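Local coordinates for ferric vibriobactin ABC transporter, periplasmic ferric vibriobactin-binding protein (Vibrio cholerae, PDB 3R5T), which binds the iron-loaded siderophore ferric vibriobactin in the periplasm and probably delivers it to its ABC transporter for uptake into the cell, at residues A[145-148]-A[149-153]; A[271-274]-A[275-278]. All coordinates share one frame; numbering follows the deposited sequence.

Contact 1 (A[145-148]-A[149-153]); sequences HNFE and QWTKQ
From His145 to Gln149, Asn146 to Trp150, Phe147 to Thr151 and Glu148 to Lys152, four successive carbonyls accept the amide of the residue four places on, as in a regular alpha-helix; the shortest of these bonds is Thr151 N to Phe147 O, 2.9 Å. On the buried side, Trp150 turns the edge of its six-membered ring toward the face of Phe147 in an offset edge-to-face stack, with centroids 5.7 Å apart and planes at 68°. The closest carbons are Phe147 CE1 and Trp150 CZ3, 3.7 Å apart. On the same side of the phenyl plane, but by its other flank, Thr151 CG2 approaches Phe147 CE2 at 3.5 Å. On the exposed side, Gln149 lays CG over the imidazole of His145 as an off-centre CH-pi contact, 4.1 Å from the ring centroid. With CG of His145 swung away from its own backbone nitrogen (chi1 167°), the ring reaches forward along the helix to meet it. Two polar ends are held from outside: Glu148 OE1 by Gln124 of helix 123-134, and Trp150 NE1 by the carbonyl of Leu294. Helix 137-155 thus presents Phe147 to helices 272-286 and 185-192, and Trp150 to helix 272-286 and the C-terminal tail.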
loop_
_atom_site.group_PDB
_atom_site.type_symbol
_atom_site.label_atom_id
_atom_site.label_comp_id
_atom_site.label_asym_id
_atom_site.label_seq_id
_atom_site.Cartn_x
_atom_site.Cartn_y
_atom_site.Cartn_z
ATOM N N HIS A 145 -5.339 14.356 -8.060
ATOM C CA HIS A 145 -5.196 14.970 -9.361
ATOM C C HIS A 145 -3.741 15.349 -9.656
ATOM O O HIS A 145 -3.239 15.142 -10.776
ATOM C CB HIS A 145 -6.092 16.203 -9.457
ATOM C CG HIS A 145 -5.777 17.066 -10.629
ATOM N ND1 HIS A 145 -6.243 16.785 -11.896
ATOM C CD2 HIS A 145 -4.998 18.166 -10.745
ATOM C CE1 HIS A 145 -5.792 17.700 -12.737
ATOM N NE2 HIS A 145 -5.037 18.550 -12.063
ATOM N N ASN A 146 -3.051 15.902 -8.657
ATOM C CA ASN A 146 -1.662 16.295 -8.874
ATOM C C ASN A 146 -0.787 15.081 -9.161
ATOM O O ASN A 146 0.119 15.143 -9.999
ATOM C CB ASN A 146 -1.101 17.042 -7.667
ATOM C CG ASN A 146 -1.676 18.434 -7.512
ATOM O OD1 ASN A 146 -2.249 18.997 -8.441
ATOM N ND2 ASN A 146 -1.515 18.998 -6.322
ATOM N N PHE A 147 -1.050 13.979 -8.462
ATOM C CA PHE A 147 -0.241 12.786 -8.629
ATOM C C PHE A 147 -0.463 12.207 -10.012
ATOM O O PHE A 147 0.476 11.747 -10.666
ATOM C CB PHE A 147 -0.596 11.759 -7.559
ATOM C CG PHE A 147 0.294 10.551 -7.570
ATOM C CD1 PHE A 147 1.525 10.573 -6.932
ATOM C CD2 PHE A 147 -0.106 9.393 -8.218
ATOM C CE1 PHE A 147 2.344 9.448 -6.955
ATOM C CE2 PHE A 147 0.703 8.274 -8.235
ATOM C CZ PHE A 147 1.918 8.306 -7.606
ATOM N N GLU A 148 -1.707 12.266 -10.475
ATOM C CA GLU A 148 -2.042 11.718 -11.782
ATOM C C GLU A 148 -1.459 12.565 -12.918
ATOM O O GLU A 148 -1.059 12.030 -13.949
ATOM C CB GLU A 148 -3.555 11.501 -11.913
ATOM C CG GLU A 148 -3.955 10.020 -11.762
ATOM C CD GLU A 148 -4.343 9.560 -10.344
ATOM O OE1 GLU A 148 -3.632 9.847 -9.331
ATOM O OE2 GLU A 148 -5.370 8.840 -10.255
ATOM N N GLN A 149 -1.396 13.876 -12.726
ATOM C CA GLN A 149 -0.710 14.745 -13.683
ATOM C C GLN A 149 0.756 14.347 -13.800
ATOM O O GLN A 149 1.336 14.330 -14.892
ATOM C CB GLN A 149 -0.813 16.212 -13.256
ATOM C CG GLN A 149 -2.099 16.917 -13.674
ATOM C CD GLN A 149 -1.966 18.433 -13.623
ATOM O OE1 GLN A 149 -1.090 18.964 -12.935
ATOM N NE2 GLN A 149 -2.835 19.138 -14.352
ATOM N N TRP A 150 1.360 14.013 -12.669
ATOM C CA TRP A 150 2.748 13.586 -12.649
ATOM C C TRP A 150 2.945 12.237 -13.330
ATOM O O TRP A 150 3.874 12.079 -14.123
ATOM C CB TRP A 150 3.234 13.513 -11.203
ATOM C CG TRP A 150 4.695 13.182 -11.056
ATOM C CD1 TRP A 150 5.745 13.786 -11.679
ATOM C CD2 TRP A 150 5.256 12.188 -10.194
ATOM N NE1 TRP A 150 6.934 13.207 -11.275
ATOM C CE2 TRP A 150 6.656 12.228 -10.359
ATOM C CE3 TRP A 150 4.708 11.268 -9.300
ATOM C CZ2 TRP A 150 7.519 11.378 -9.659
ATOM C CZ3 TRP A 150 5.566 10.414 -8.608
ATOM C CH2 TRP A 150 6.954 10.481 -8.798
ATOM N N THR A 151 2.082 11.269 -13.040
ATOM C CA THR A 151 2.264 9.943 -13.629
ATOM C C THR A 151 2.094 9.984 -15.132
ATOM O O THR A 151 2.729 9.216 -15.845
ATOM C CB THR A 151 1.373 8.844 -12.994
ATOM O OG1 THR A 151 -0.007 9.208 -13.075
ATOM C CG2 THR A 151 1.761 8.609 -11.539
ATOM N N LYS A 152 1.244 10.893 -15.602
ATOM C CA LYS A 152 1.086 11.143 -17.032
ATOM C C LYS A 152 2.414 11.558 -17.639
ATOM O O LYS A 152 2.849 11.011 -18.654
ATOM C CB LYS A 152 0.061 12.254 -17.242
ATOM C CG LYS A 152 -1.373 11.798 -17.193
ATOM C CD LYS A 152 -1.998 11.875 -18.577
ATOM C CE LYS A 152 -3.448 11.441 -18.535
ATOM N NZ LYS A 152 -3.583 10.026 -18.109
ATOM N N GLN A 153 3.061 12.530 -17.008
ATOM C CA GLN A 153 4.342 13.023 -17.498
ATOM C C GLN A 153 5.383 11.913 -17.487
ATOM O O GLN A 153 6.156 11.743 -18.434
ATOM C CB GLN A 153 4.842 14.170 -16.629
ATOM C CG GLN A 153 4.112 15.488 -16.785
ATOM C CD GLN A 153 4.676 16.523 -15.836
ATOM O OE1 GLN A 153 5.236 17.532 -16.269
ATOM N NE2 GLN A 153 4.578 16.255 -14.535
#

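Contact 2 (A[271-274]-A[275-278]); sequences DLFS and AREI
Arg276 lies back over Leu272, one helical turn earlier. Its CB sits 3.6 Å from Leu272 O, and CG, held beside the backbone nitrogen (chi1 -80°), comes to 3.4 Å from that same oxygen. CD is still within 3.9 Å of Leu272 O, and the extended chain carries NE to Leu272 CD1 at 3.7 Å. Beyond it, CZ rests against both leucine methyls, and NH2 is 3.8 Å from Leu272 CD2, so the isobutyl group lies under one face of the flat guanidinium. NH1 approaches Phe273 CE2 obliquely at 4.3 Å. At the start of the helix, Asp271 is the N-cap: its OD2 takes a bond from Ser274 N, which comes from above the carboxylate plane (N-H...O 165°), and a weak one from Phe273 N. Ser274 OG answers by accepting from Asp271 N at 3.0 Å, completing a capping box, and also bonds to Arg269 O. Asp271 OD1 is engaged by Gln58, and Glu277 OE2 by Asn266. The first two turns of helix 272-286 lie among three helices: Leu272 and Phe273 touch helix 31-39, Leu272, Ala275 and Arg276 touch helix 137-155, and Ala275 and Ile278 rest on helix 185-192.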
loop_
_atom_site.group_PDB
_atom_site.type_symbol
_atom_site.label_atom_id
_atom_site.label_comp_id
_atom_site.label_asym_id
_atom_site.label_seq_id
_atom_site.Cartn_x
_atom_site.Cartn_y
_atom_site.Cartn_z
ATOM N N ASP A 271 1.458 3.931 -0.566
ATOM C CA ASP A 271 0.761 5.158 -0.223
ATOM C C ASP A 271 1.409 6.243 -1.086
ATOM O O ASP A 271 2.318 5.957 -1.861
ATOM C CB ASP A 271 0.858 5.425 1.291
ATOM C CG ASP A 271 2.265 5.350 1.787
ATOM O OD1 ASP A 271 2.541 4.539 2.697
ATOM O OD2 ASP A 271 3.100 6.123 1.269
ATOM N N LEU A 272 0.953 7.479 -0.974
ATOM C CA LEU A 272 1.515 8.561 -1.777
ATOM C C LEU A 272 3.037 8.616 -1.653
ATOM O O LEU A 272 3.744 8.813 -2.645
ATOM C CB LEU A 272 0.936 9.889 -1.328
ATOM C CG LEU A 272 1.587 11.115 -1.966
ATOM C CD1 LEU A 272 1.423 11.158 -3.493
ATOM C CD2 LEU A 272 1.019 12.385 -1.315
ATOM N N PHE A 273 3.540 8.414 -0.435
ATOM C CA PHE A 273 4.958 8.572 -0.184
ATOM C C PHE A 273 5.785 7.450 -0.777
ATOM O O PHE A 273 6.789 7.707 -1.457
ATOM C CB PHE A 273 5.170 8.766 1.317
ATOM C CG PHE A 273 4.273 9.830 1.873
ATOM C CD1 PHE A 273 3.119 9.505 2.564
ATOM C CD2 PHE A 273 4.543 11.162 1.609
ATOM C CE1 PHE A 273 2.277 10.513 3.035
ATOM C CE2 PHE A 273 3.707 12.164 2.076
ATOM C CZ PHE A 273 2.577 11.838 2.787
ATOM N N SER A 274 5.378 6.205 -0.569
ATOM C CA SER A 274 6.132 5.119 -1.191
ATOM C C SER A 274 5.919 5.091 -2.704
ATOM O O SER A 274 6.828 4.700 -3.439
ATOM C CB SER A 274 5.803 3.756 -0.580
ATOM O OG SER A 274 4.414 3.496 -0.579
ATOM N N ALA A 275 4.741 5.512 -3.157
ATOM C CA ALA A 275 4.462 5.583 -4.593
ATOM C C ALA A 275 5.426 6.557 -5.270
ATOM O O ALA A 275 5.977 6.263 -6.336
ATOM C CB ALA A 275 2.997 6.001 -4.851
ATOM N N ARG A 276 5.642 7.711 -4.647
ATOM C CA ARG A 276 6.626 8.655 -5.179
ATOM C C ARG A 276 8.016 8.026 -5.260
ATOM O O ARG A 276 8.717 8.187 -6.262
ATOM C CB ARG A 276 6.698 9.903 -4.311
ATOM C CG ARG A 276 5.596 10.900 -4.563
ATOM C CD ARG A 276 5.694 12.051 -3.579
ATOM N NE ARG A 276 4.644 13.025 -3.842
ATOM C CZ ARG A 276 4.189 13.900 -2.954
ATOM N NH1 ARG A 276 4.690 13.932 -1.724
ATOM N NH2 ARG A 276 3.227 14.746 -3.297
ATOM N N GLU A 277 8.427 7.332 -4.207
ATOM C CA GLU A 277 9.746 6.718 -4.209
ATOM C C GLU A 277 9.849 5.716 -5.360
ATOM O O GLU A 277 10.850 5.675 -6.075
ATOM C CB GLU A 277 10.029 6.012 -2.876
ATOM C CG GLU A 277 10.169 6.953 -1.687
ATOM C CD GLU A 277 10.701 6.251 -0.441
ATOM O OE1 GLU A 277 11.510 5.308 -0.577
ATOM O OE2 GLU A 277 10.329 6.665 0.672
ATOM N N ILE A 278 8.823 4.888 -5.513
ATOM C CA ILE A 278 8.787 3.880 -6.572
ATOM C C ILE A 278 8.859 4.487 -7.976
ATOM O O ILE A 278 9.646 4.040 -8.808
ATOM C CB ILE A 278 7.548 2.980 -6.447
ATOM C CG1 ILE A 278 7.618 2.184 -5.147
ATOM C CG2 ILE A 278 7.427 2.055 -7.648
ATOM C CD1 ILE A 278 6.305 1.512 -4.707
#

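In the fold
Contact 1 comes first in the chain, in the middle and later part of helix 137-155; contact 2 follows at the start of helix 272-286, after the mixed sheet has been built. Their centres are about 13 Å apart, and the two helices touch directly: Phe147 CD1 packs on Leu272 CD1 at 3.5 Å, and Phe147 CZ on Ala275 CB at 3.8 Å. This is consistent with the solute-binding protein 8 family, where a long helix, here 137-155, joins the lobes of the parallel and the mixed sheet. The centre of contact 2 lies about 9 Å from the centre of the chain. The side chain of Asp271 is about 11 Å from bound vibriobactin.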